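Local coordinates for cell division control protein 73 (Saccharomyces cerevisiae, PDB 3V46), which belongs to the PAF1 complex, which acts in transcription elongation by RNA polymerase II and in transcription-coupled histone modification, this chain being the protein's Ras-like C-terminal domain, at residues 59-70 and 157-165. Numbering follows the deposited sequence.
Sequences KNFERISRPIRF and WHSLEKELI
Lys59 lies over one face of the Trp157 indole. Its CE is 3.7 Å from Trp157 CG, and its NZ makes a cation-pi contact, 3.9 Å from the centroid of the five-membered ring. The chain bends at chi2, which lays CD and CE along the indole. Lys59 CG also lies over the centre of one face of the Phe61 ring. Phe61 CZ meets Trp157 CE3 at 3.7 Å, with the ring planes 73° apart. Phe70 CE2 reaches the indole edge at Trp157 CZ3. Leu164 CD1 touches both Phe61 CE2 (3.6 Å) and Phe70 CZ, and Leu160 CD2 also packs on Phe70.

Beside this aromatic cluster, Glu161 extends along Phe61 to the loop, its CG anti to the backbone N (chi1 -178°). Arg63 N donates to Glu161 OE2 at 2.9 Å, on the syn side but 32° out of the carboxylate plane. Two waters link the same carboxylate to Glu62, and one of them also accepts from Arg63 NE.

Trp157 NE1 donates a hydrogen bond to the carbonyl O of Leu36, which holds the indole in its orientation. Replacing Trp157 by an alanine would probably leave Lys59 NZ without its cation-pi partner and open a gap beside Phe61 and Phe70. The contact seats helix 149-166 against the hairpin of edge strand 54-59 and strand 68-73 in this Ras-like domain. Its chemistry implies an apolar core bordered by the Glu161 carboxylate, which holds the 61-64 turn through the backbone N-H of Arg63 and two waters.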
ATOM      1  N   LYS A  59      -8.481  -0.538 -11.230  1.00 18.87           N
ATOM      2  CA  LYS A  59      -9.432  -1.337 -10.483  1.00 19.79           C
ATOM      3  C   LYS A  59     -10.855  -0.889 -10.751  1.00 19.70           C
ATOM      4  O   LYS A  59     -11.175   0.299 -10.673  1.00 20.40           O
ATOM      5  CB  LYS A  59      -9.149  -1.229  -8.982  1.00 19.66           C
ATOM      6  CG  LYS A  59     -10.128  -1.994  -8.088  1.00 20.31           C
ATOM      7  CD  LYS A  59      -9.961  -3.494  -8.254  1.00 23.20           C
ATOM      8  CE  LYS A  59     -10.835  -4.262  -7.272  1.00 26.17           C
ATOM      9  NZ  LYS A  59     -10.767  -5.722  -7.512  1.00 29.07           N
ATOM     10  N   ASN A  60     -11.712  -1.850 -11.069  1.00 18.03           N
ATOM     11  CA  ASN A  60     -13.139  -1.597 -11.154  1.00 21.77           C
ATOM     12  C   ASN A  60     -13.764  -2.009  -9.820  1.00 22.82           C
ATOM     13  O   ASN A  60     -13.859  -3.193  -9.501  1.00 27.54           O
ATOM     14  CB  ASN A  60     -13.746  -2.379 -12.317  1.00 26.99           C
ATOM     15  CG  ASN A  60     -15.178  -1.972 -12.605  1.00 41.48           C
ATOM     16  OD1 ASN A  60     -16.120  -2.696 -12.281  1.00 53.38           O
ATOM     17  ND2 ASN A  60     -15.350  -0.797 -13.212  1.00 46.43           N
ATOM     18  N   PHE A  61     -14.140  -1.018  -9.020  1.00 18.18           N
ATOM     19  CA  PHE A  61     -14.767  -1.260  -7.727  1.00 18.02           C
ATOM     20  C   PHE A  61     -16.273  -1.386  -7.877  1.00 18.48           C
ATOM     21  O   PHE A  61     -16.891  -0.696  -8.692  1.00 23.61           O
ATOM     22  CB  PHE A  61     -14.498  -0.093  -6.783  1.00 18.89           C
ATOM     23  CG  PHE A  61     -13.074   0.024  -6.320  1.00 18.88           C
ATOM     24  CD1 PHE A  61     -12.595  -0.789  -5.313  1.00 17.64           C
ATOM     25  CD2 PHE A  61     -12.223   0.973  -6.874  1.00 20.14           C
ATOM     26  CE1 PHE A  61     -11.291  -0.668  -4.855  1.00 19.41           C
ATOM     27  CE2 PHE A  61     -10.918   1.102  -6.420  1.00 20.71           C
ATOM     28  CZ  PHE A  61     -10.451   0.273  -5.415  1.00 19.92           C
ATOM     29  N   GLU A  62     -16.867  -2.256  -7.072  1.00 20.43           N
ATOM     30  CA  GLU A  62     -18.308  -2.436  -7.073  1.00 23.78           C
ATOM     31  C   GLU A  62     -19.057  -1.168  -6.699  1.00 25.66           C
ATOM     32  O   GLU A  62     -20.170  -0.937  -7.170  1.00 24.62           O
ATOM     33  CB  GLU A  62     -18.689  -3.519  -6.071  1.00 29.05           C
ATOM     34  CG  GLU A  62     -18.195  -4.887  -6.437  1.00 34.63           C
ATOM     35  CD  GLU A  62     -18.269  -5.836  -5.266  1.00 43.29           C
ATOM     36  OE1 GLU A  62     -17.588  -5.585  -4.248  1.00 50.47           O
ATOM     37  OE2 GLU A  62     -19.014  -6.824  -5.362  1.00 40.43           O
ATOM     38  N   ARG A  63     -18.463  -0.354  -5.836  1.00 25.12           N
ATOM     39  CA  ARG A  63     -19.214   0.731  -5.212  1.00 27.12           C
ATOM     40  C   ARG A  63     -18.772   2.105  -5.678  1.00 24.18           C
ATOM     41  O   ARG A  63     -19.190   3.116  -5.117  1.00 30.84           O
ATOM     42  CB  ARG A  63     -19.149   0.598  -3.689  1.00 28.00           C
ATOM     43  CG  ARG A  63     -19.787  -0.699  -3.225  1.00 34.15           C
ATOM     44  CD  ARG A  63     -19.839  -0.871  -1.722  1.00 41.88           C
ATOM     45  NE  ARG A  63     -20.414  -2.177  -1.396  1.00 45.15           N
ATOM     46  CZ  ARG A  63     -21.717  -2.442  -1.379  1.00 46.19           C
ATOM     47  NH1 ARG A  63     -22.597  -1.489  -1.657  1.00 45.19           N
ATOM     48  NH2 ARG A  63     -22.143  -3.662  -1.078  1.00 46.56           N
ATOM     49  N   ILE A  64     -17.939   2.129  -6.720  1.00 24.31           N
ATOM     50  CA  ILE A  64     -17.538   3.367  -7.372  1.00 26.25           C
ATOM     51  C   ILE A  64     -17.807   3.184  -8.861  1.00 25.85           C
ATOM     52  O   ILE A  64     -17.415   2.168  -9.436  1.00 24.83           O
ATOM     53  CB  ILE A  64     -16.041   3.666  -7.125  1.00 26.65           C
ATOM     54  CG1 ILE A  64     -15.793   3.864  -5.626  1.00 25.95           C
ATOM     55  CG2 ILE A  64     -15.599   4.897  -7.901  1.00 26.71           C
ATOM     56  CD1 ILE A  64     -14.322   3.964  -5.249  1.00 27.35           C
ATOM     57  N   SER A  65     -18.469   4.148  -9.496  1.00 27.19           N
ATOM     58  CA  SER A  65     -18.916   3.947 -10.869  1.00 30.23           C
ATOM     59  C   SER A  65     -17.757   3.814 -11.864  1.00 32.04           C
ATOM     60  O   SER A  65     -17.667   2.822 -12.587  1.00 36.02           O
ATOM     61  CB  SER A  65     -19.867   5.066 -11.298  1.00 35.14           C
ATOM     62  OG  SER A  65     -20.468   4.759 -12.540  1.00 40.53           O
ATOM     63  N   ARG A  66     -16.863   4.798 -11.890  1.00 27.61           N
ATOM     64  CA  ARG A  66     -15.776   4.820 -12.862  1.00 28.02           C
ATOM     65  C   ARG A  66     -14.607   3.944 -12.407  1.00 25.79           C
ATOM     66  O   ARG A  66     -14.358   3.813 -11.206  1.00 28.66           O
ATOM     67  CB  ARG A  66     -15.289   6.255 -13.056  1.00 34.95           C
ATOM     68  CG  ARG A  66     -14.588   6.853 -11.836  1.00 39.26           C
ATOM     69  CD  ARG A  66     -14.307   8.347 -12.032  1.00 44.76           C
ATOM     70  NE  ARG A  66     -13.406   8.889 -11.013  1.00 50.54           N
ATOM     71  CZ  ARG A  66     -13.751   9.113  -9.747  1.00 52.70           C
ATOM     72  NH1 ARG A  66     -14.980   8.833  -9.331  1.00 54.28           N
ATOM     73  NH2 ARG A  66     -12.862   9.609  -8.894  1.00 51.98           N
ATOM     74  N   PRO A  67     -13.869   3.347 -13.361  1.00 27.71           N
ATOM     75  CA  PRO A  67     -12.661   2.634 -12.920  1.00 25.98           C
ATOM     76  C   PRO A  67     -11.658   3.612 -12.305  1.00 22.38           C
ATOM     77  O   PRO A  67     -11.585   4.768 -12.708  1.00 25.82           O
ATOM     78  CB  PRO A  67     -12.090   2.028 -14.210  1.00 28.88           C
ATOM     79  CG  PRO A  67     -13.130   2.234 -15.269  1.00 33.52           C
ATOM     80  CD  PRO A  67     -14.030   3.346 -14.824  1.00 31.85           C
ATOM     81  N   ILE A  68     -10.880   3.137 -11.341  1.00 21.73           N
ATOM     82  CA  ILE A  68      -9.885   3.963 -10.676  1.00 19.80           C
ATOM     83  C   ILE A  68      -8.505   3.459 -11.074  1.00 20.70           C
ATOM     84  O   ILE A  68      -8.253   2.257 -11.060  1.00 21.39           O
ATOM     85  CB  ILE A  68     -10.033   3.906  -9.138  1.00 22.10           C
ATOM     86  CG1 ILE A  68     -11.407   4.424  -8.695  1.00 23.01           C
ATOM     87  CG2 ILE A  68      -8.919   4.700  -8.460  1.00 23.84           C
ATOM     88  CD1 ILE A  68     -11.723   5.841  -9.139  1.00 27.78           C
ATOM     89  N   ARG A  69      -7.631   4.378 -11.465  1.00 19.28           N
ATOM     90  CA  ARG A  69      -6.271   4.041 -11.837  1.00 20.75           C
ATOM     91  C   ARG A  69      -5.353   4.530 -10.745  1.00 18.73           C
ATOM     92  O   ARG A  69      -5.309   5.722 -10.440  1.00 21.03           O
ATOM     93  CB  ARG A  69      -5.885   4.693 -13.161  1.00 24.51           C
ATOM     94  CG  ARG A  69      -6.676   4.196 -14.366  1.00 28.65           C
ATOM     95  CD  ARG A  69      -6.170   4.826 -15.658  1.00 33.67           C
ATOM     96  NE  ARG A  69      -6.962   4.396 -16.803  1.00 37.38           N
ATOM     97  CZ  ARG A  69      -6.836   4.890 -18.032  1.00 37.87           C
ATOM     98  NH1 ARG A  69      -5.948   5.842 -18.277  1.00 42.23           N
ATOM     99  NH2 ARG A  69      -7.605   4.436 -19.015  1.00 38.98           N
ATOM    100  N   PHE A  70      -4.649   3.589 -10.133  1.00 17.99           N
ATOM    101  CA  PHE A  70      -3.676   3.892  -9.095  1.00 15.69           C
ATOM    102  C   PHE A  70      -2.273   4.044  -9.632  1.00 16.47           C
ATOM    103  O   PHE A  70      -1.831   3.283 -10.489  1.00 19.44           O
ATOM    104  CB  PHE A  70      -3.665   2.787  -8.033  1.00 14.87           C
ATOM    105  CG  PHE A  70      -4.955   2.648  -7.297  1.00 13.78           C
ATOM    106  CD1 PHE A  70      -5.210   3.411  -6.167  1.00 15.20           C
ATOM    107  CD2 PHE A  70      -5.925   1.753  -7.731  1.00 17.60           C
ATOM    108  CE1 PHE A  70      -6.409   3.290  -5.483  1.00 16.44           C
ATOM    109  CE2 PHE A  70      -7.118   1.629  -7.050  1.00 18.40           C
ATOM    110  CZ  PHE A  70      -7.361   2.397  -5.927  1.00 19.36           C
ATOM    111  N   TRP A 157      -8.839  -5.016  -1.112  1.00 17.31           N
ATOM    112  CA  TRP A 157      -9.530  -4.120  -2.024  1.00 17.11           C
ATOM    113  C   TRP A 157     -10.785  -3.536  -1.397  1.00 17.69           C
ATOM    114  O   TRP A 157     -11.109  -2.378  -1.651  1.00 19.19           O
ATOM    115  CB  TRP A 157      -9.866  -4.822  -3.336  1.00 16.96           C
ATOM    116  CG  TRP A 157      -8.726  -4.950  -4.297  1.00 18.15           C
ATOM    117  CD1 TRP A 157      -8.212  -6.106  -4.797  1.00 18.97           C
ATOM    118  CD2 TRP A 157      -7.982  -3.887  -4.902  1.00 17.66           C
ATOM    119  NE1 TRP A 157      -7.202  -5.832  -5.684  1.00 20.78           N
ATOM    120  CE2 TRP A 157      -7.045  -4.476  -5.772  1.00 19.43           C
ATOM    121  CE3 TRP A 157      -8.032  -2.494  -4.812  1.00 20.47           C
ATOM    122  CZ2 TRP A 157      -6.153  -3.722  -6.529  1.00 21.00           C
ATOM    123  CZ3 TRP A 157      -7.148  -1.747  -5.569  1.00 22.37           C
ATOM    124  CH2 TRP A 157      -6.225  -2.361  -6.420  1.00 23.63           C
ATOM    125  N   HIS A 158     -11.500  -4.328  -0.596  1.00 21.13           N
ATOM    126  CA  HIS A 158     -12.678  -3.839   0.117  1.00 22.33           C
ATOM    127  C   HIS A 158     -12.284  -2.736   1.103  1.00 19.19           C
ATOM    128  O   HIS A 158     -12.959  -1.712   1.199  1.00 20.25           O
ATOM    129  CB  HIS A 158     -13.385  -5.011   0.828  1.00 25.05           C
ATOM    130  CG  HIS A 158     -14.418  -4.598   1.830  1.00 37.95           C
ATOM    131  ND1 HIS A 158     -15.743  -4.411   1.501  1.00 44.63           N
ATOM    132  CD2 HIS A 158     -14.324  -4.360   3.161  1.00 41.68           C
ATOM    133  CE1 HIS A 158     -16.421  -4.066   2.582  1.00 44.69           C
ATOM    134  NE2 HIS A 158     -15.583  -4.031   3.604  1.00 46.84           N
ATOM    135  N   SER A 159     -11.170  -2.945   1.808  1.00 20.15           N
ATOM    136  CA  SER A 159     -10.641  -1.981   2.770  1.00 22.29           C
ATOM    137  C   SER A 159     -10.297  -0.680   2.067  1.00 19.43           C
ATOM    138  O   SER A 159     -10.618   0.410   2.541  1.00 19.57           O
ATOM    139  CB  SER A 159      -9.390  -2.552   3.453  1.00 26.22           C
ATOM    140  OG  SER A 159      -8.757  -1.587   4.272  1.00 30.25           O
ATOM    141  N   LEU A 160      -9.655  -0.794   0.911  1.00 19.68           N
ATOM    142  CA  LEU A 160      -9.256   0.391   0.171  1.00 18.33           C
ATOM    143  C   LEU A 160     -10.474   1.091  -0.456  1.00 19.98           C
ATOM    144  O   LEU A 160     -10.547   2.313  -0.486  1.00 20.78           O
ATOM    145  CB  LEU A 160      -8.229   0.012  -0.891  1.00 18.33           C
ATOM    146  CG  LEU A 160      -7.607   1.181  -1.643  1.00 20.85           C
ATOM    147  CD1 LEU A 160      -6.974   2.188  -0.685  1.00 24.07           C
ATOM    148  CD2 LEU A 160      -6.579   0.666  -2.630  1.00 25.52           C
ATOM    149  N   GLU A 161     -11.446   0.316  -0.928  1.00 18.85           N
ATOM    150  CA  GLU A 161     -12.673   0.877  -1.484  1.00 20.64           C
ATOM    151  C   GLU A 161     -13.368   1.767  -0.457  1.00 20.82           C
ATOM    152  O   GLU A 161     -13.796   2.873  -0.770  1.00 21.54           O
ATOM    153  CB  GLU A 161     -13.612  -0.251  -1.920  1.00 18.98           C
ATOM    154  CG  GLU A 161     -14.891   0.209  -2.557  1.00 21.65           C
ATOM    155  CD  GLU A 161     -15.777  -0.954  -2.928  1.00 24.32           C
ATOM    156  OE1 GLU A 161     -15.986  -1.843  -2.073  1.00 30.87           O
ATOM    157  OE2 GLU A 161     -16.249  -0.991  -4.077  1.00 26.08           O
ATOM    158  N   LYS A 162     -13.463   1.272   0.772  1.00 21.48           N
ATOM    159  CA  LYS A 162     -14.087   1.993   1.871  1.00 25.05           C
ATOM    160  C   LYS A 162     -13.345   3.299   2.128  1.00 25.84           C
ATOM    161  O   LYS A 162     -13.956   4.357   2.353  1.00 26.52           O
ATOM    162  CB  LYS A 162     -14.048   1.107   3.112  1.00 28.97           C
ATOM    163  CG  LYS A 162     -14.653   1.702   4.370  1.00 35.61           C
ATOM    164  CD  LYS A 162     -14.605   0.693   5.519  1.00 42.74           C
ATOM    165  CE  LYS A 162     -15.048  -0.701   5.060  1.00 49.75           C
ATOM    166  NZ  LYS A 162     -14.944  -1.719   6.145  1.00 54.17           N
ATOM    167  N   GLU A 163     -12.022   3.228   2.084  1.00 23.39           N
ATOM    168  CA  GLU A 163     -11.212   4.403   2.329  1.00 23.05           C
ATOM    169  C   GLU A 163     -11.438   5.427   1.218  1.00 21.26           C
ATOM    170  O   GLU A 163     -11.604   6.608   1.499  1.00 24.29           O
ATOM    171  CB  GLU A 163      -9.733   4.026   2.456  1.00 20.38           C
ATOM    172  CG  GLU A 163      -8.783   5.198   2.678  1.00 22.44           C
ATOM    173  CD  GLU A 163      -8.990   5.905   4.010  1.00 23.97           C
ATOM    174  OE1 GLU A 163      -9.704   5.366   4.883  1.00 29.12           O
ATOM    175  OE2 GLU A 163      -8.433   7.015   4.184  1.00 26.37           O
ATOM    176  N   LEU A 164     -11.477   4.978  -0.038  1.00 22.45           N
ATOM    177  CA  LEU A 164     -11.698   5.900  -1.156  1.00 22.50           C
ATOM    178  C   LEU A 164     -13.047   6.606  -1.043  1.00 24.64           C
ATOM    179  O   LEU A 164     -13.153   7.813  -1.248  1.00 27.49           O
ATOM    180  CB  LEU A 164     -11.612   5.170  -2.494  1.00 22.97           C
ATOM    181  CG  LEU A 164     -10.227   4.643  -2.854  1.00 23.75           C
ATOM    182  CD1 LEU A 164     -10.297   3.827  -4.122  1.00 26.33           C
ATOM    183  CD2 LEU A 164      -9.263   5.796  -3.009  1.00 23.32           C
ATOM    184  N   ILE A 165     -14.084   5.852  -0.712  1.00 25.15           N
ATOM    185  CA  ILE A 165     -15.413   6.431  -0.581  1.00 26.21           C
ATOM    186  C   ILE A 165     -15.401   7.485   0.527  1.00 26.97           C
ATOM    187  O   ILE A 165     -15.990   8.554   0.382  1.00 30.91           O
ATOM    188  CB  ILE A 165     -16.457   5.334  -0.333  1.00 26.53           C
ATOM    189  CG1 ILE A 165     -16.696   4.560  -1.634  1.00 27.18           C
ATOM    190  CG2 ILE A 165     -17.786   5.921   0.167  1.00 28.24           C
ATOM    191  CD1 ILE A 165     -17.427   3.259  -1.449  1.00 30.69           C
TER
HETATM  192  O   HOH W   1     -18.069  -3.588  -2.060  1.00 36.07           O
HETATM  193  O   HOH W   2     -15.413  -3.708  -4.943  1.00 36.64           O